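Local coordinates for centrosome-associated zinc finger protein Cp190 (Drosophila melanogaster, PDB 6ER1) that organises chromatin domains and their boundaries after recruitment by insulator DNA-binding proteins, and forms homodimers through its N-terminal BTB domain, at residues D36-F41 and Q46-R51; L52-S55 and Y60-V63. One frame throughout, in Å; residues are numbered along the deposited sequence.

In the fold
Running from the N terminus, the chain passes through helix 17-31 before strand 37-40, turns, and returns as strand 46-49; interaction 1 closes this hairpin of the BTB sheet, in which 46-49 is the outermost strand within this chain. Helix 51-57 follows at once, and interaction 2 closes the short connection 56-59 to helix 60-67, where L54 and F61 meet. The two contacts are therefore in series, neither nested nor crossed, yet they meet in space: V49 CG2 lies 3.6 Å from L54 CD2, and L39 CD1 lies 3.8 Å from F61 CE1. Through these pairs the hydrophobic face of the hairpin joins the helical pair, and both contacts border the second subunit of the dimer.

Interaction 1: D36-F41 and Q46-R51; sequences DLTLQF and QLKVHR
The carbonyl oxygen of V49 accepts two backbone hydrogen bonds, from D36 N at 3.0 Å and from L37 N at 3.3 Å. Two consecutive residues thus face V49, which defines a classic beta bulge at the start of strand 37-40. D36 also reaches across to the N-terminal end of helix 51-57: its carboxylate OD1 takes the backbone N-H of R51 on the syn lone pair, at 2.8 Å and nearly straight (172°). CG of D36 sits between its own N and carbonyl carbon (chi1 56°), which turns the carboxylate to that N-H. OD2 makes a long salt bridge to R51 NH1, supplemented by a water that donates to OD2 and accepts from NH1 at the guanidinium edge; R51 NE pairs with E65.

The bulge interrupts an antiparallel beta hairpin of the BTB fold, whose hydrogen-bonded pairs are L37-V49 and, farther along, L39-L47; strand 74-76 continues the sheet beyond 37-40. The leucines and V49 share one face, where L37 CB packs 3.8 Å from V49 CG2. On the other face Q46 NE2 donates to Q40 OE1 at 2.9 Å, the amide planes turned 41° apart, and T38 CG2 rests 3.6 Å from Q46 CD.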
ATOM      1  N   ASP A  36      10.333  -0.444  -2.661  1.00 19.88           N
ATOM      2  CA  ASP A  36      11.211  -1.303  -1.875  1.00 20.77           C
ATOM      3  C   ASP A  36      11.609  -2.559  -2.579  1.00 20.23           C
ATOM      4  O   ASP A  36      12.231  -3.434  -1.976  1.00 23.11           O
ATOM      5  CB  ASP A  36      10.568  -1.621  -0.519  1.00 21.63           C
ATOM      6  CG  ASP A  36       9.209  -2.237  -0.648  1.00 22.48           C
ATOM      7  OD1 ASP A  36       8.781  -2.610  -1.754  1.00 22.09           O
ATOM      8  OD2 ASP A  36       8.533  -2.353   0.377  1.00 27.30           O
ATOM      9  N   LEU A  37      11.342  -2.602  -3.882  1.00 19.21           N
ATOM     10  CA  LEU A  37      11.696  -3.745  -4.717  1.00 17.97           C
ATOM     11  C   LEU A  37      11.996  -3.225  -6.122  1.00 18.54           C
ATOM     12  O   LEU A  37      11.158  -2.523  -6.719  1.00 19.72           O
ATOM     13  CB  LEU A  37      10.572  -4.752  -4.751  1.00 20.49           C
ATOM     14  CG  LEU A  37      10.740  -5.975  -5.645  1.00 20.42           C
ATOM     15  CD1 LEU A  37      12.015  -6.754  -5.388  1.00 22.90           C
ATOM     16  CD2 LEU A  37       9.531  -6.882  -5.517  1.00 22.41           C
ATOM     17  N   THR A  38      13.183  -3.551  -6.655  1.00 17.72           N
ATOM     18  CA  THR A  38      13.597  -3.139  -7.972  1.00 17.26           C
ATOM     19  C   THR A  38      13.683  -4.382  -8.830  1.00 16.16           C
ATOM     20  O   THR A  38      14.439  -5.314  -8.502  1.00 19.78           O
ATOM     21  CB  THR A  38      14.940  -2.397  -7.932  1.00 19.49           C
ATOM     22  OG1 THR A  38      14.813  -1.231  -7.099  1.00 22.91           O
ATOM     23  CG2 THR A  38      15.408  -1.962  -9.318  1.00 20.51           C
ATOM     24  N   LEU A  39      12.897  -4.398  -9.914  1.00 16.52           N
ATOM     25  CA  LEU A  39      12.889  -5.505 -10.868  1.00 16.81           C
ATOM     26  C   LEU A  39      13.797  -5.155 -12.022  1.00 17.50           C
ATOM     27  O   LEU A  39      13.697  -4.063 -12.583  1.00 20.36           O
ATOM     28  CB  LEU A  39      11.489  -5.739 -11.416  1.00 15.39           C
ATOM     29  CG  LEU A  39      10.377  -5.794 -10.371  1.00 15.49           C
ATOM     30  CD1 LEU A  39       9.043  -5.954 -11.032  1.00 16.46           C
ATOM     31  CD2 LEU A  39      10.611  -6.908  -9.375  1.00 16.62           C
ATOM     32  N   GLN A  40      14.691  -6.062 -12.386  1.00 17.46           N
ATOM     33  CA  GLN A  40      15.624  -5.832 -13.483  1.00 17.56           C
ATOM     34  C   GLN A  40      15.416  -6.802 -14.636  1.00 16.97           C
ATOM     35  O   GLN A  40      15.421  -8.033 -14.411  1.00 19.03           O
ATOM     36  CB  GLN A  40      17.063  -5.860 -12.978  1.00 19.93           C
ATOM     37  CG  GLN A  40      18.061  -5.493 -14.083  1.00 22.11           C
ATOM     38  CD  GLN A  40      19.417  -5.151 -13.550  1.00 26.37           C
ATOM     39  OE1 GLN A  40      19.545  -4.379 -12.609  1.00 26.60           O
ATOM     40  NE2 GLN A  40      20.450  -5.723 -14.160  1.00 28.90           N
ATOM     41  N   PHE A  41      15.289  -6.232 -15.844  1.00 16.87           N
ATOM     42  CA  PHE A  41      15.077  -6.981 -17.071  1.00 17.07           C
ATOM     43  C   PHE A  41      16.390  -7.328 -17.785  1.00 19.23           C
ATOM     44  O   PHE A  41      17.457  -6.811 -17.428  1.00 21.27           O
ATOM     45  CB  PHE A  41      14.053  -6.244 -17.937  1.00 17.22           C
ATOM     46  CG  PHE A  41      12.753  -6.023 -17.240  1.00 15.95           C
ATOM     47  CD1 PHE A  41      11.943  -7.093 -16.939  1.00 16.67           C
ATOM     48  CD2 PHE A  41      12.338  -4.759 -16.899  1.00 18.30           C
ATOM     49  CE1 PHE A  41      10.730  -6.901 -16.295  1.00 18.10           C
ATOM     50  CE2 PHE A  41      11.135  -4.547 -16.284  1.00 19.34           C
ATOM     51  CZ  PHE A  41      10.314  -5.623 -15.962  1.00 17.41           C
ATOM     52  N   GLN A  46      14.958  -1.215 -15.496  1.00 22.13           N
ATOM     53  CA  GLN A  46      14.430  -1.496 -14.182  1.00 21.96           C
ATOM     54  C   GLN A  46      13.051  -0.925 -14.006  1.00 19.59           C
ATOM     55  O   GLN A  46      12.715   0.124 -14.544  1.00 26.88           O
ATOM     56  CB  GLN A  46      15.367  -0.928 -13.123  1.00 23.03           C
ATOM     57  CG  GLN A  46      16.733  -1.578 -13.093  1.00 25.11           C
ATOM     58  CD  GLN A  46      17.638  -1.038 -12.016  1.00 24.55           C
ATOM     59  OE1 GLN A  46      17.494   0.107 -11.567  1.00 31.58           O
ATOM     60  NE2 GLN A  46      18.598  -1.842 -11.613  1.00 27.12           N
ATOM     61  N   LEU A  47      12.286  -1.606 -13.158  1.00 16.95           N
ATOM     62  CA  LEU A  47      10.959  -1.153 -12.748  1.00 17.34           C
ATOM     63  C   LEU A  47      10.917  -1.222 -11.215  1.00 17.70           C
ATOM     64  O   LEU A  47      11.091  -2.303 -10.631  1.00 18.83           O
ATOM     65  CB  LEU A  47       9.882  -2.054 -13.335  1.00 17.72           C
ATOM     66  CG  LEU A  47       8.426  -1.739 -13.016  1.00 18.75           C
ATOM     67  CD1 LEU A  47       8.055  -0.329 -13.434  1.00 21.23           C
ATOM     68  CD2 LEU A  47       7.472  -2.751 -13.594  1.00 20.86           C
ATOM     69  N   LYS A  48      10.686  -0.083 -10.573  1.00 17.14           N
ATOM     70  CA  LYS A  48      10.622  -0.007  -9.102  1.00 17.40           C
ATOM     71  C   LYS A  48       9.192  -0.072  -8.619  1.00 17.69           C
ATOM     72  O   LYS A  48       8.340   0.655  -9.132  1.00 18.37           O
ATOM     73  CB  LYS A  48      11.287   1.261  -8.601  1.00 19.03           C
ATOM     74  CG  LYS A  48      12.770   1.245  -8.920  1.00 20.96           C
ATOM     75  CD  LYS A  48      13.566   2.435  -8.461  1.00 28.63           C
ATOM     76  CE  LYS A  48      15.045   2.173  -8.783  1.00 29.41           C
ATOM     77  NZ  LYS A  48      15.960   3.259  -8.344  1.00 37.00           N
ATOM     78  N   VAL A  49       8.933  -0.920  -7.624  1.00 17.02           N
ATOM     79  CA  VAL A  49       7.584  -1.221  -7.212  1.00 16.81           C
ATOM     80  C   VAL A  49       7.547  -1.280  -5.668  1.00 16.25           C
ATOM     81  O   VAL A  49       8.569  -1.211  -4.981  1.00 18.29           O
ATOM     82  CB  VAL A  49       7.114  -2.564  -7.840  1.00 17.02           C
ATOM     83  CG1 VAL A  49       7.115  -2.511  -9.343  1.00 17.64           C
ATOM     84  CG2 VAL A  49       7.970  -3.728  -7.362  1.00 19.01           C
ATOM     85  N   HIS A  50       6.342  -1.487  -5.160  1.00 16.85           N
ATOM     86  CA  HIS A  50       6.059  -1.729  -3.725  1.00 17.55           C
ATOM     87  C   HIS A  50       5.721  -3.178  -3.520  1.00 16.38           C
ATOM     88  O   HIS A  50       4.725  -3.659  -4.062  1.00 17.14           O
ATOM     89  CB  HIS A  50       4.906  -0.872  -3.251  1.00 18.64           C
ATOM     90  CG  HIS A  50       5.088   0.592  -3.470  1.00 17.41           C
ATOM     91  ND1 HIS A  50       4.594   1.233  -4.594  1.00 19.66           N
ATOM     92  CD2 HIS A  50       5.742   1.541  -2.755  1.00 18.18           C
ATOM     93  CE1 HIS A  50       4.908   2.508  -4.549  1.00 19.12           C
ATOM     94  NE2 HIS A  50       5.614   2.727  -3.448  1.00 18.58           N
ATOM     95  N   ARG A  51       6.516  -3.874  -2.718  1.00 17.64           N
ATOM     96  CA  ARG A  51       6.310  -5.289  -2.430  1.00 19.76           C
ATOM     97  C   ARG A  51       4.877  -5.588  -1.998  1.00 19.57           C
ATOM     98  O   ARG A  51       4.300  -6.579  -2.476  1.00 21.62           O
ATOM     99  CB  ARG A  51       7.299  -5.750  -1.390  1.00 26.44           C
ATOM    100  CG  ARG A  51       7.470  -7.233  -1.296  1.00 30.19           C
ATOM    101  CD  ARG A  51       8.536  -7.594  -0.253  1.00 29.38           C
ATOM    102  NE  ARG A  51       9.881  -7.421  -0.817  1.00 29.60           N
ATOM    103  CZ  ARG A  51      10.732  -6.439  -0.541  1.00 33.04           C
ATOM    104  NH1 ARG A  51      10.427  -5.481   0.325  1.00 35.77           N
ATOM    105  NH2 ARG A  51      11.925  -6.411  -1.144  1.00 37.80           N
TER
HETATM  106  O   HOH W   1       8.103  -4.892   2.037  1.00 36.49           O

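Interaction 2: L52-S55 and Y60-V63; sequences LVLS and YFNV
A CH-pi contact between two buried side chains, L54 and F61, joins helix 51-57 to helix 60-67, the consecutive helices that follow the hairpin in this BTB domain. The methyl CD2 of L54 stands over the centre of the F61 ring: it is 3.5 Å from the centroid and only 9° off the ring normal. The distances of L54 CD2 from the six ring atoms confirm the centring, from 3.5 Å between L54 CD2 and F61 CG to 3.9 Å between L54 CD2 and F61 CZ. L54 CG leans over one side of the ring, 3.8 Å from F61 CD2. Both residues send their CB toward the opposing helix, and the CA atoms of L54 and F61 lie 7.0 Å apart. In F61, CG lies beside the backbone N (chi1 -71°) and the ring plane stands nearly perpendicular to the CA-CB-CG plane (chi2 -89°), an orientation that presents a flat face to the methyl.

M93 of helix 83-95 touches both L54 and F61, and M115 of helix 105-115 adds to the packing on F61. Nearer the surface, S55 OG comes 3.8 Å from N62 OD1, a looser approach; the hydroxyl is bonded to R51 O, and N62 ND2 to D59 OD1. N62 ND2 also bonds Y34 OH of the second subunit, placing this side of the helical pair at the dimer interface. Across the buried part, cohesion comes from dispersion and the weak attraction of a methyl for a pi face, so it depends on shape fit rather than on charge.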
ATOM      1  N   LEU A  52       4.314  -4.743  -1.119  1.00 18.13           N
ATOM      2  CA  LEU A  52       2.991  -5.008  -0.599  1.00 17.18           C
ATOM      3  C   LEU A  52       1.926  -4.930  -1.668  1.00 16.98           C
ATOM      4  O   LEU A  52       0.913  -5.654  -1.570  1.00 19.78           O
ATOM      5  CB  LEU A  52       2.710  -4.106   0.576  1.00 22.80           C
ATOM      6  CG  LEU A  52       2.251  -2.674   0.462  1.00 26.74           C
ATOM      7  CD1 LEU A  52       0.808  -2.600  -0.027  1.00 27.50           C
ATOM      8  CD2 LEU A  52       2.329  -1.949   1.795  1.00 28.15           C
ATOM      9  N   VAL A  53       2.131  -4.071  -2.699  1.00 16.23           N
ATOM     10  CA  VAL A  53       1.131  -4.003  -3.754  1.00 15.94           C
ATOM     11  C   VAL A  53       1.134  -5.309  -4.558  1.00 15.63           C
ATOM     12  O   VAL A  53       0.077  -5.877  -4.902  1.00 16.77           O
ATOM     13  CB  VAL A  53       1.403  -2.798  -4.674  1.00 15.41           C
ATOM     14  CG1 VAL A  53       0.430  -2.797  -5.831  1.00 16.95           C
ATOM     15  CG2 VAL A  53       1.232  -1.502  -3.870  1.00 17.13           C
ATOM     16  N   LEU A  54       2.329  -5.771  -4.885  1.00 16.12           N
ATOM     17  CA  LEU A  54       2.472  -7.020  -5.655  1.00 17.04           C
ATOM     18  C   LEU A  54       1.862  -8.200  -4.858  1.00 16.19           C
ATOM     19  O   LEU A  54       1.090  -9.048  -5.372  1.00 16.78           O
ATOM     20  CB  LEU A  54       3.938  -7.267  -5.978  1.00 18.49           C
ATOM     21  CG  LEU A  54       4.442  -6.549  -7.282  1.00 18.66           C
ATOM     22  CD1 LEU A  54       4.063  -5.121  -7.439  1.00 17.79           C
ATOM     23  CD2 LEU A  54       5.943  -6.655  -7.391  1.00 23.92           C
ATOM     24  N   SER A  55       2.102  -8.176  -3.566  1.00 16.92           N
ATOM     25  CA  SER A  55       1.678  -9.287  -2.690  1.00 15.81           C
ATOM     26  C   SER A  55       0.153  -9.376  -2.507  1.00 15.17           C
ATOM     27  O   SER A  55      -0.370 -10.441  -2.176  1.00 18.46           O
ATOM     28  CB  SER A  55       2.320  -9.196  -1.328  1.00 20.88           C
ATOM     29  OG  SER A  55       3.754  -9.190  -1.433  1.00 24.89           O
ATOM     30  N   TYR A  60       3.930 -14.781  -6.297  1.00 16.18           N
ATOM     31  CA  TYR A  60       5.000 -15.113  -7.258  1.00 14.71           C
ATOM     32  C   TYR A  60       6.239 -14.253  -7.060  1.00 15.06           C
ATOM     33  O   TYR A  60       7.361 -14.733  -7.159  1.00 15.33           O
ATOM     34  CB  TYR A  60       4.472 -14.987  -8.637  1.00 15.24           C
ATOM     35  CG  TYR A  60       5.417 -15.454  -9.720  1.00 14.79           C
ATOM     36  CD1 TYR A  60       5.619 -16.807  -9.999  1.00 15.27           C
ATOM     37  CD2 TYR A  60       6.060 -14.515 -10.521  1.00 16.04           C
ATOM     38  CE1 TYR A  60       6.453 -17.213 -11.054  1.00 16.97           C
ATOM     39  CE2 TYR A  60       6.843 -14.892 -11.599  1.00 16.93           C
ATOM     40  CZ  TYR A  60       7.051 -16.219 -11.865  1.00 17.11           C
ATOM     41  OH  TYR A  60       7.885 -16.546 -12.921  1.00 21.84           O
ATOM     42  N   PHE A  61       6.058 -12.946  -6.820  1.00 16.38           N
ATOM     43  CA  PHE A  61       7.220 -12.108  -6.574  1.00 16.17           C
ATOM     44  C   PHE A  61       7.938 -12.518  -5.273  1.00 16.08           C
ATOM     45  O   PHE A  61       9.154 -12.443  -5.217  1.00 19.70           O
ATOM     46  CB  PHE A  61       6.875 -10.629  -6.598  1.00 18.78           C
ATOM     47  CG  PHE A  61       6.554 -10.102  -7.970  1.00 17.49           C
ATOM     48  CD1 PHE A  61       7.560  -9.618  -8.751  1.00 19.05           C
ATOM     49  CD2 PHE A  61       5.260 -10.077  -8.472  1.00 18.89           C
ATOM     50  CE1 PHE A  61       7.287  -9.122  -9.989  1.00 19.92           C
ATOM     51  CE2 PHE A  61       4.989  -9.596  -9.742  1.00 18.70           C
ATOM     52  CZ  PHE A  61       6.013  -9.104 -10.460  1.00 20.92           C
ATOM     53  N   ASN A  62       7.186 -13.028  -4.268  1.00 16.89           N
ATOM     54  CA  ASN A  62       7.793 -13.588  -3.070  1.00 16.91           C
ATOM     55  C   ASN A  62       8.718 -14.765  -3.423  1.00 16.74           C
ATOM     56  O   ASN A  62       9.844 -14.854  -2.954  1.00 19.91           O
ATOM     57  CB  ASN A  62       6.767 -13.992  -1.993  1.00 20.30           C
ATOM     58  CG  ASN A  62       6.027 -12.801  -1.407  1.00 20.92           C
ATOM     59  OD1 ASN A  62       6.607 -11.751  -1.182  1.00 24.89           O
ATOM     60  ND2 ASN A  62       4.747 -12.993  -1.103  1.00 27.70           N
ATOM     61  N   VAL A  63       8.234 -15.634  -4.290  1.00 15.42           N
ATOM     62  CA  VAL A  63       9.063 -16.779  -4.688  1.00 14.75           C
ATOM     63  C   VAL A  63      10.264 -16.359  -5.509  1.00 14.74           C
ATOM     64  O   VAL A  63      11.340 -16.914  -5.323  1.00 17.03           O
ATOM     65  CB  VAL A  63       8.222 -17.941  -5.302  1.00 16.97           C
ATOM     66  CG1 VAL A  63       8.892 -18.666  -6.453  0.50 21.78           C
ATOM     67  CG2 VAL A  63       7.927 -18.950  -4.201  0.50 21.90           C
TER